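Local coordinates for choline binding protein A (Lactobacillus salivarius str. Ren, PDB 5GT1) that probably takes part in adhesion to intestinal epithelial cells and, in the part modelled here, carries a zinc-binding domain of peptidase family M23, at residues 105-110 / 134-139; 89-94 / 109-114; 72-77 / 126-131; 30-35 / 65-70. All coordinates share one frame; numbering follows the deposited sequence.

Contact 1: residues 105-110 / 134-139; sequences QEAFSN and SHLHLG. With ZN (zinc ion), chain B.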
# COMPACT_ATOMS: atom_id res chain seq x y z
N GLN A 105 2.10 -3.84 -2.66
CA GLN A 105 3.27 -4.48 -3.26
C GLN A 105 4.09 -5.23 -2.21
O GLN A 105 3.86 -5.07 -1.00
CB GLN A 105 4.13 -3.43 -3.97
CG GLN A 105 4.83 -2.48 -3.00
CD GLN A 105 5.53 -1.34 -3.69
OE1 GLN A 105 4.92 -0.59 -4.45
NE2 GLN A 105 6.83 -1.17 -3.40
N GLU A 106 5.03 -6.05 -2.69
CA GLU A 106 6.02 -6.78 -1.88
C GLU A 106 5.50 -7.87 -0.93
O GLU A 106 6.29 -8.67 -0.41
CB GLU A 106 6.96 -5.81 -1.18
CG GLU A 106 7.77 -5.00 -2.18
CD GLU A 106 8.63 -3.99 -1.50
OE1 GLU A 106 9.69 -4.39 -0.93
OE2 GLU A 106 8.24 -2.80 -1.50
N ALA A 107 4.19 -7.91 -0.71
CA ALA A 107 3.59 -8.87 0.21
C ALA A 107 3.48 -10.28 -0.37
O ALA A 107 3.29 -11.24 0.38
CB ALA A 107 2.20 -8.39 0.61
N PHE A 108 3.53 -10.40 -1.69
CA PHE A 108 3.12 -11.63 -2.37
C PHE A 108 4.32 -12.25 -3.11
O PHE A 108 4.83 -11.68 -4.08
CB PHE A 108 1.96 -11.33 -3.32
CG PHE A 108 0.94 -10.35 -2.76
CD1 PHE A 108 0.10 -10.72 -1.71
CD2 PHE A 108 0.85 -9.05 -3.27
CE1 PHE A 108 -0.82 -9.81 -1.19
CE2 PHE A 108 -0.08 -8.14 -2.76
CZ PHE A 108 -0.91 -8.52 -1.71
N SER A 109 4.79 -13.41 -2.62
CA SER A 109 5.99 -14.05 -3.19
C SER A 109 5.72 -14.56 -4.61
O SER A 109 6.65 -14.78 -5.37
CB SER A 109 6.50 -15.18 -2.30
OG SER A 109 5.62 -16.30 -2.34
N ASN A 110 4.45 -14.74 -4.96
CA ASN A 110 4.05 -15.09 -6.31
C ASN A 110 2.61 -14.67 -6.57
O ASN A 110 1.85 -14.45 -5.61
CB ASN A 110 4.21 -16.58 -6.57
CG ASN A 110 3.23 -17.40 -5.81
OD1 ASN A 110 2.24 -17.88 -6.37
ND2 ASN A 110 3.46 -17.56 -4.50
N SER A 134 8.07 -10.84 4.30
CA SER A 134 8.25 -10.12 5.55
C SER A 134 7.40 -8.86 5.68
O SER A 134 7.25 -8.34 6.78
CB SER A 134 9.72 -9.77 5.75
OG SER A 134 10.12 -8.85 4.75
N HIS A 135 6.87 -8.33 4.57
CA HIS A 135 6.06 -7.09 4.64
C HIS A 135 5.22 -6.80 3.45
O HIS A 135 5.48 -7.27 2.33
CB HIS A 135 6.92 -5.86 4.94
CG HIS A 135 7.81 -5.46 3.78
ND1 HIS A 135 8.83 -6.23 3.36
CD2 HIS A 135 7.78 -4.34 2.95
CE1 HIS A 135 9.44 -5.64 2.31
NE2 HIS A 135 8.80 -4.48 2.06
N LEU A 136 4.17 -6.02 3.71
CA LEU A 136 3.39 -5.35 2.70
C LEU A 136 3.90 -3.92 2.65
O LEU A 136 4.09 -3.30 3.70
CB LEU A 136 1.91 -5.35 3.10
CG LEU A 136 1.00 -4.35 2.37
CD1 LEU A 136 0.73 -4.81 0.94
CD2 LEU A 136 -0.32 -4.16 3.12
N HIS A 137 4.11 -3.40 1.45
CA HIS A 137 4.28 -1.97 1.24
C HIS A 137 3.04 -1.44 0.56
O HIS A 137 2.63 -1.93 -0.52
CB HIS A 137 5.55 -1.72 0.41
CG HIS A 137 5.72 -0.30 -0.09
ND1 HIS A 137 6.75 0.49 0.29
CD2 HIS A 137 4.98 0.45 -1.02
CE1 HIS A 137 6.66 1.69 -0.34
NE2 HIS A 137 5.58 1.66 -1.15
N LEU A 138 2.43 -0.43 1.18
CA LEU A 138 1.25 0.23 0.64
C LEU A 138 1.63 1.63 0.16
O LEU A 138 2.24 2.39 0.91
CB LEU A 138 0.15 0.33 1.70
CG LEU A 138 -1.12 1.11 1.31
CD1 LEU A 138 -1.91 0.45 0.18
CD2 LEU A 138 -2.00 1.29 2.55
N GLY A 139 1.30 1.94 -1.09
CA GLY A 139 1.55 3.28 -1.64
C GLY A 139 0.23 3.89 -2.08
O GLY A 139 -0.65 3.18 -2.58
ZN ZN B . 8.38 0.16 1.51
O HOH W 1 8.90 -1.82 0.87
O HOH W 2 9.78 0.59 -0.24
O HOH W 3 10.67 -0.62 2.22
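Q105 and H137 face each other as an antiparallel hydrogen-bonded pair: Q105 N donates to H137 O at 2.9 Å, and H137 N to Q105 O at 3.0 Å. Their side chains leave on the same face of the sheet and lie side by side. With CG of Q105 tucked between the backbone N and the carbonyl carbon (chi1 70°) and the chain extended beyond it, the amide comes to rest over one face of the imidazole, the two planes 23° apart and NE2 3.4 Å from H137 CD2. A glutamine probably suits this place because its amide donates without adding a positive charge near the metal. Its NE2 does so almost straight, 2.9 Å from E106 OE2 at 173°. The same E106 OE2 accepts from the zinc-bound water 1 at 2.6 Å, while E106 OE1 meets H135 NE2 at the ring edge in a weak, bent bond of 3.1 Å. H135 NE2 also shares a hydrogen bond with water 1, and ND1 of that ring pairs with S134 OG. Replacing Q105 by alanine would probably leave E106 OE2 without its amide donor, the carboxylate freer to turn, and the ring of H137 without the flat group over its face. Next along the chain, A107 CB packs against L136 CD1. H137 ND1 binds the zinc ion at 2.1 Å, with H57, D61 and three waters completing the shell. The sequence H135-L136-H137 is the HxH motif of M23 metallopeptidases, set on a strand of the sheet that bears their zinc site.

Contact 2: residues 89-94 / 109-114; sequences LENYVV and SNKGNI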
# COMPACT_ATOMS: atom_id res chain seq x y z
N LEU A 89 9.13 -3.81 -6.43
CA LEU A 89 7.74 -3.93 -6.01
C LEU A 89 7.37 -5.41 -5.89
O LEU A 89 6.39 -5.78 -5.22
CB LEU A 89 6.81 -3.29 -7.05
CG LEU A 89 6.82 -1.76 -7.20
CD1 LEU A 89 8.03 -1.28 -7.97
CD2 LEU A 89 5.53 -1.32 -7.90
N GLU A 90 8.18 -6.25 -6.54
CA GLU A 90 7.84 -7.67 -6.75
C GLU A 90 6.43 -7.77 -7.35
O GLU A 90 6.09 -6.98 -8.23
CB GLU A 90 8.02 -8.47 -5.44
CG GLU A 90 9.42 -8.35 -4.83
CD GLU A 90 10.54 -8.67 -5.82
OE1 GLU A 90 10.53 -9.77 -6.39
OE2 GLU A 90 11.44 -7.81 -6.03
N ASN A 91 5.60 -8.72 -6.90
CA ASN A 91 4.22 -8.81 -7.39
C ASN A 91 3.35 -7.73 -6.73
O ASN A 91 3.34 -7.60 -5.49
CB ASN A 91 3.64 -10.21 -7.14
CG ASN A 91 4.44 -11.30 -7.83
OD1 ASN A 91 4.39 -11.43 -9.05
ND2 ASN A 91 5.20 -12.06 -7.06
N TYR A 92 2.64 -6.95 -7.54
CA TYR A 92 1.83 -5.85 -6.99
C TYR A 92 0.41 -5.80 -7.56
O TYR A 92 0.15 -6.28 -8.66
CB TYR A 92 2.54 -4.51 -7.18
CG TYR A 92 2.70 -4.14 -8.63
CD1 TYR A 92 1.74 -3.36 -9.28
CD2 TYR A 92 3.80 -4.58 -9.36
CE1 TYR A 92 1.87 -3.02 -10.62
CE2 TYR A 92 3.95 -4.24 -10.71
CZ TYR A 92 2.98 -3.47 -11.33
OH TYR A 92 3.10 -3.14 -12.66
N VAL A 93 -0.50 -5.20 -6.80
CA VAL A 93 -1.87 -4.99 -7.23
C VAL A 93 -2.15 -3.50 -7.14
O VAL A 93 -1.82 -2.87 -6.14
CB VAL A 93 -2.85 -5.71 -6.29
CG1 VAL A 93 -4.29 -5.52 -6.74
CG2 VAL A 93 -2.50 -7.18 -6.21
N VAL A 94 -2.75 -2.95 -8.21
CA VAL A 94 -3.15 -1.55 -8.26
C VAL A 94 -4.69 -1.46 -8.24
O VAL A 94 -5.38 -2.12 -9.03
CB VAL A 94 -2.58 -0.83 -9.52
CG1 VAL A 94 -2.94 0.66 -9.52
CG2 VAL A 94 -1.07 -1.04 -9.59
N SER A 109 4.79 -13.41 -2.62
CA SER A 109 5.99 -14.05 -3.19
C SER A 109 5.72 -14.56 -4.61
O SER A 109 6.65 -14.78 -5.37
CB SER A 109 6.50 -15.18 -2.30
OG SER A 109 5.62 -16.30 -2.34
N ASN A 110 4.45 -14.74 -4.96
CA ASN A 110 4.05 -15.09 -6.31
C ASN A 110 2.61 -14.67 -6.57
O ASN A 110 1.85 -14.45 -5.61
CB ASN A 110 4.21 -16.58 -6.57
CG ASN A 110 3.23 -17.40 -5.81
OD1 ASN A 110 2.24 -17.88 -6.37
ND2 ASN A 110 3.46 -17.56 -4.50
N LYS A 111 2.25 -14.57 -7.85
CA LYS A 111 0.95 -14.08 -8.26
C LYS A 111 -0.20 -14.93 -7.74
O LYS A 111 -1.31 -14.44 -7.60
CB LYS A 111 0.86 -13.92 -9.79
CG LYS A 111 1.55 -12.66 -10.30
CD LYS A 111 1.80 -12.65 -11.81
CE LYS A 111 2.99 -11.75 -12.12
NZ LYS A 111 2.93 -11.05 -13.44
N GLY A 112 0.08 -16.20 -7.47
CA GLY A 112 -0.91 -17.11 -6.90
C GLY A 112 -1.36 -16.67 -5.51
O GLY A 112 -2.43 -17.06 -5.08
N ASN A 113 -0.55 -15.85 -4.83
CA ASN A 113 -0.95 -15.29 -3.53
C ASN A 113 -1.92 -14.11 -3.64
O ASN A 113 -2.43 -13.63 -2.62
CB ASN A 113 0.26 -14.91 -2.67
CG ASN A 113 0.76 -16.07 -1.84
OD1 ASN A 113 0.82 -16.00 -0.61
ND2 ASN A 113 1.10 -17.15 -2.50
N ILE A 114 -2.20 -13.67 -4.86
CA ILE A 114 -3.14 -12.57 -5.07
C ILE A 114 -4.53 -13.15 -5.33
O ILE A 114 -4.68 -14.08 -6.12
CB ILE A 114 -2.66 -11.62 -6.19
CG1 ILE A 114 -1.31 -10.99 -5.77
CG2 ILE A 114 -3.73 -10.58 -6.48
CD1 ILE A 114 -0.51 -10.32 -6.88
O HOH W 4 8.79 -12.12 -5.73
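N91 points across at the turn that follows strand 101-108, and its side chain touches that turn along its whole length. CB rests 4.2 Å from I114 CD1, an apolar contact at the base of the side chain. CG, anti to the carbonyl carbon (chi1 -60°), comes up beside the backbone N of K111. From there the amide splits: OD1 lies against the aliphatic part of the lysine, 3.3 Å from K111 CG and 3.4 Å from K111 CE, the two side chains crossing at about a right angle. ND2 passes 3.3 Å from N110 CA and gives its hydrogen bond to F108 O, so a short side chain with a donor at its end fits where the strand gives way to the turn. Further along, V93 and I114 slide past each other in opposite directions, with V93 CG2 3.6 Å from I114 CG2; the buried V93 and the less buried I114 suit this apolar contact as branched aliphatic residues. At the outer side, water 4 joins E90 OE1 to S109 O, the second bond weak. The 111-113 segment is a 3-10 turn, opened by a bond from N113 N to N110 O, and it packs beside the hairpin of strands 92-96 and 101-108 in the M23 domain.

Contact 3: residues 72-77 / 126-131; sequences VHAVHS and DVIGYR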
# COMPACT_ATOMS: atom_id res chain seq x y z
N VAL A 72 -4.43 -9.77 3.34
CA VAL A 72 -4.24 -8.33 3.16
C VAL A 72 -5.59 -7.73 2.78
O VAL A 72 -6.13 -8.06 1.72
CB VAL A 72 -3.21 -8.03 2.04
CG1 VAL A 72 -3.13 -6.52 1.79
CG2 VAL A 72 -1.84 -8.60 2.42
N HIS A 73 -6.13 -6.86 3.64
CA HIS A 73 -7.46 -6.27 3.45
C HIS A 73 -7.37 -4.94 2.77
O HIS A 73 -6.52 -4.12 3.14
CB HIS A 73 -8.16 -6.10 4.80
CG HIS A 73 -8.55 -7.41 5.46
ND1 HIS A 73 -7.67 -8.15 6.18
CD2 HIS A 73 -9.75 -8.11 5.47
CE1 HIS A 73 -8.29 -9.27 6.64
NE2 HIS A 73 -9.56 -9.25 6.20
N ALA A 74 -8.24 -4.70 1.79
CA ALA A 74 -8.22 -3.45 1.04
C ALA A 74 -8.49 -2.30 2.00
O ALA A 74 -9.38 -2.39 2.87
CB ALA A 74 -9.26 -3.47 -0.06
N VAL A 75 -7.72 -1.22 1.86
CA VAL A 75 -7.81 -0.08 2.78
C VAL A 75 -8.92 0.88 2.36
O VAL A 75 -9.29 1.79 3.12
CB VAL A 75 -6.46 0.69 2.93
CG1 VAL A 75 -5.36 -0.26 3.40
CG2 VAL A 75 -6.06 1.40 1.63
N HIS A 76 -9.46 0.67 1.15
CA HIS A 76 -10.43 1.57 0.54
C HIS A 76 -11.02 0.89 -0.66
O HIS A 76 -10.37 0.05 -1.28
CB HIS A 76 -9.73 2.86 0.11
CG HIS A 76 -10.68 3.98 -0.29
ND1 HIS A 76 -11.15 4.11 -1.54
CD2 HIS A 76 -11.24 5.02 0.46
CE1 HIS A 76 -11.98 5.19 -1.61
NE2 HIS A 76 -12.03 5.75 -0.38
N SER A 77 -12.25 1.26 -1.02
CA SER A 77 -12.92 0.70 -2.20
C SER A 77 -12.29 1.14 -3.52
O SER A 77 -11.58 2.13 -3.58
CB SER A 77 -14.41 1.07 -2.19
OG SER A 77 -15.00 0.60 -0.97
N ASP A 126 -12.18 -6.05 1.69
CA ASP A 126 -12.03 -7.21 0.77
C ASP A 126 -10.57 -7.69 0.72
O ASP A 126 -9.63 -6.88 0.74
CB ASP A 126 -12.49 -6.88 -0.66
CG ASP A 126 -14.01 -6.77 -0.80
OD1 ASP A 126 -14.76 -7.03 0.17
OD2 ASP A 126 -14.47 -6.41 -1.91
N VAL A 127 -10.36 -9.00 0.64
CA VAL A 127 -9.00 -9.53 0.66
C VAL A 127 -8.32 -9.33 -0.70
O VAL A 127 -8.82 -9.81 -1.73
CB VAL A 127 -8.97 -11.01 1.10
CG1 VAL A 127 -7.54 -11.57 1.02
CG2 VAL A 127 -9.51 -11.14 2.53
N ILE A 128 -7.21 -8.61 -0.70
CA ILE A 128 -6.39 -8.42 -1.91
C ILE A 128 -5.61 -9.70 -2.24
O ILE A 128 -5.47 -10.10 -3.41
CB ILE A 128 -5.39 -7.25 -1.72
CG1 ILE A 128 -6.15 -5.93 -1.45
CG2 ILE A 128 -4.44 -7.12 -2.93
CD1 ILE A 128 -7.08 -5.50 -2.56
N GLY A 129 -5.10 -10.32 -1.18
CA GLY A 129 -4.31 -11.52 -1.30
C GLY A 129 -3.71 -11.84 0.05
O GLY A 129 -4.12 -11.25 1.07
N TYR A 130 -2.74 -12.76 0.06
CA TYR A 130 -2.16 -13.28 1.30
C TYR A 130 -0.67 -12.95 1.36
O TYR A 130 0.07 -13.28 0.44
CB TYR A 130 -2.42 -14.80 1.42
CG TYR A 130 -3.90 -15.04 1.58
CD1 TYR A 130 -4.45 -15.14 2.84
CD2 TYR A 130 -4.75 -15.06 0.46
CE1 TYR A 130 -5.82 -15.31 3.01
CE2 TYR A 130 -6.13 -15.22 0.62
CZ TYR A 130 -6.64 -15.35 1.90
OH TYR A 130 -7.99 -15.51 2.07
N ARG A 131 -0.26 -12.28 2.42
CA ARG A 131 1.15 -11.91 2.59
C ARG A 131 1.93 -13.15 3.04
O ARG A 131 1.62 -13.75 4.06
CB ARG A 131 1.32 -10.79 3.62
CG ARG A 131 2.77 -10.37 3.87
CD ARG A 131 2.89 -9.36 5.01
NE ARG A 131 2.24 -9.83 6.25
CZ ARG A 131 1.98 -9.07 7.32
NH1 ARG A 131 2.32 -7.78 7.35
NH2 ARG A 131 1.37 -9.60 8.37
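A chi1 of -61° in I128 sets CG1 anti to the carbonyl carbon, and a like turn at chi2 swings CD1 to within 3.9 Å of A74 CB. V72 has CG1 anti to its amide nitrogen (chi1 175°); that branch faces I128 CB at 4.2 Å, while V72 CG2 meets R131 CB at 4.0 Å. Small A74 leaves room for the isoleucine tip. The backbones form a two-stranded antiparallel sheet, 71-73 with 127-130, separate from the large sheet of the M23 domain. V72 is gripped at both ends: its N donates to G129 O at 2.7 Å, and its O accepts from I128 N at 2.7 Å. Past the strand end the pairing continues, A74 N donating to D126 O at 2.8 Å. H73 and V127 make a non-hydrogen-bonded pair, their side chains together on one face, where V127 CG2 lies over the H73 ring, 4.1 Å from NE2. ND1 of that ring bonds to P28 O. R131 carries its guanidinium away to the carbonyls of H67 and G69, and makes a cation-pi contact with F29.

Contact 4: residues 30-35 / 65-70; sequences PSVGEG and IDHPGS. With ACT (acetate ion), chain C.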
# COMPACT_ATOMS: atom_id res chain seq x y z
N PRO A 30 -6.59 -5.69 10.08
CA PRO A 30 -7.47 -4.93 10.98
C PRO A 30 -7.44 -5.32 12.46
O PRO A 30 -7.91 -4.55 13.31
CB PRO A 30 -8.86 -5.12 10.34
CG PRO A 30 -8.55 -5.33 8.89
CD PRO A 30 -7.37 -6.29 8.98
N SER A 31 -6.87 -6.49 12.77
CA SER A 31 -6.68 -6.92 14.16
C SER A 31 -5.59 -6.14 14.91
O SER A 31 -5.53 -6.14 16.15
CB SER A 31 -6.26 -8.38 14.19
OG SER A 31 -4.83 -8.47 14.24
N VAL A 32 -4.69 -5.54 14.14
CA VAL A 32 -3.63 -4.71 14.67
C VAL A 32 -4.07 -3.25 14.56
O VAL A 32 -3.78 -2.42 15.44
CB VAL A 32 -2.34 -4.88 13.83
CG1 VAL A 32 -1.16 -4.25 14.56
CG2 VAL A 32 -2.10 -6.37 13.48
N GLY A 33 -4.74 -2.92 13.45
CA GLY A 33 -5.15 -1.55 13.18
C GLY A 33 -3.91 -0.75 12.87
O GLY A 33 -3.00 -1.24 12.17
N GLU A 34 -3.83 0.47 13.39
CA GLU A 34 -2.69 1.32 13.09
C GLU A 34 -1.37 0.69 13.55
O GLU A 34 -0.38 0.68 12.81
CB GLU A 34 -2.83 2.72 13.72
CG GLU A 34 -1.69 3.65 13.33
CD GLU A 34 -1.82 5.05 13.94
OE1 GLU A 34 -0.81 5.79 13.93
OE2 GLU A 34 -2.91 5.41 14.44
N GLY A 35 -1.36 0.20 14.78
CA GLY A 35 -0.14 -0.36 15.36
C GLY A 35 1.00 0.63 15.39
O GLY A 35 0.78 1.83 15.51
N ILE A 65 5.93 -8.96 11.53
CA ILE A 65 6.13 -8.91 12.99
C ILE A 65 5.29 -7.82 13.65
O ILE A 65 4.53 -8.09 14.60
CB ILE A 65 7.62 -8.72 13.35
CG1 ILE A 65 8.44 -9.91 12.84
CG2 ILE A 65 7.79 -8.63 14.87
CD1 ILE A 65 9.92 -9.61 12.69
N ASP A 66 5.44 -6.59 13.17
CA ASP A 66 4.72 -5.43 13.73
C ASP A 66 3.22 -5.41 13.41
O ASP A 66 2.40 -4.91 14.22
CB ASP A 66 5.37 -4.14 13.26
CG ASP A 66 5.68 -4.15 11.78
OD1 ASP A 66 4.92 -3.53 11.00
OD2 ASP A 66 6.67 -4.79 11.39
N HIS A 67 2.84 -5.94 12.24
CA HIS A 67 1.43 -5.99 11.82
C HIS A 67 1.08 -7.37 11.35
O HIS A 67 0.94 -7.60 10.14
CB HIS A 67 1.14 -4.96 10.73
CG HIS A 67 1.24 -3.54 11.21
ND1 HIS A 67 2.42 -2.94 11.47
CD2 HIS A 67 0.25 -2.62 11.55
CE1 HIS A 67 2.20 -1.68 11.92
NE2 HIS A 67 0.87 -1.49 11.97
N PRO A 68 0.95 -8.32 12.31
CA PRO A 68 0.75 -9.72 11.94
C PRO A 68 -0.59 -9.97 11.27
O PRO A 68 -1.56 -9.23 11.47
CB PRO A 68 0.86 -10.48 13.29
CG PRO A 68 0.59 -9.45 14.34
CD PRO A 68 1.07 -8.14 13.78
N GLY A 69 -0.60 -10.99 10.41
CA GLY A 69 -1.82 -11.40 9.75
C GLY A 69 -1.48 -12.02 8.41
O GLY A 69 -0.37 -11.87 7.93
N SER A 70 -2.43 -12.73 7.84
CA SER A 70 -2.20 -13.38 6.56
C SER A 70 -2.90 -12.63 5.44
O SER A 70 -2.25 -12.15 4.51
CB SER A 70 -2.64 -14.85 6.63
OG SER A 70 -2.32 -15.50 5.41
C ACT C . -5.95 -11.30 8.46
O ACT C . -7.20 -11.20 8.46
OXT ACT C . -5.40 -12.42 8.57
CH3 ACT C . -5.08 -10.12 8.23
O HOH W 5 -4.41 -9.00 11.34
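H67 reaches from one surface loop to the backbone of another, joining two irregular segments that lie beside the sheet of the M23 domain. Its NE2 donates to E34 O at 2.6 Å and 177°; the oxygen lies in the ring plane, although the donor stands well above the plane of that carbonyl. The side chains of V32 and H67 cross at about a right angle, with V32 CG1 3.7 Å from H67 CD2 and V32 CG2 3.6 Å from P68 CD, so each branch of the valine meets one of two consecutive residues. G35 comes close to NE2 as well: a side chain there would run into the ring, and its positive phi also favours glycine. At the edge of the ring, in its plane, stands D66. H67 CG is turned beside the backbone N (chi1 -68°), and H67 ND1 then donates to D66 OD1 at 2.6 Å, a histidine-carboxylate bond. With both nitrogens donating, the ring is probably doubly protonated and positively charged, and the carboxylate would help to stabilise it. D66 is itself positioned by G63 N and Q41 NE2, while F37 stacks on the H67 ring and F62 meets it edge-to-face. A phenylalanine in place of H67 would probably leave E34 O and D66 OD1 each without this donor and the two loops without their direct hydrogen bond. The carboxylate of E34 forms a salt bridge with K168. At the outer end, water 5 bridges S31 OG and P68 O, and S70 N donates to OXT of an acetate ion, probably from the crystallisation liquor, at 3.1 Å.

How the contacts relate
From the N terminus, contact 4 closes first, bringing the loop at 30-35 to the one at 65-70 before any other contact opens. Contact 3 then closes a long loop from 72-77 to 126-131, pairing the strands of the small sheet, and contact 2, between 89-94 and 109-114, falls wholly within it. Contact 1 opens at 105-110, where contact 2 is ending, and closes at 134-139, so it crosses contact 3. Contacts 1 and 2 share S109 and N110 and both reach the large sheet, through neighbouring strands 101-108 and 92-96, linked further by E106 N to L89 O. N113 O to Y130 N joins contacts 2 and 3, and R131 joins contact 3 to contact 4.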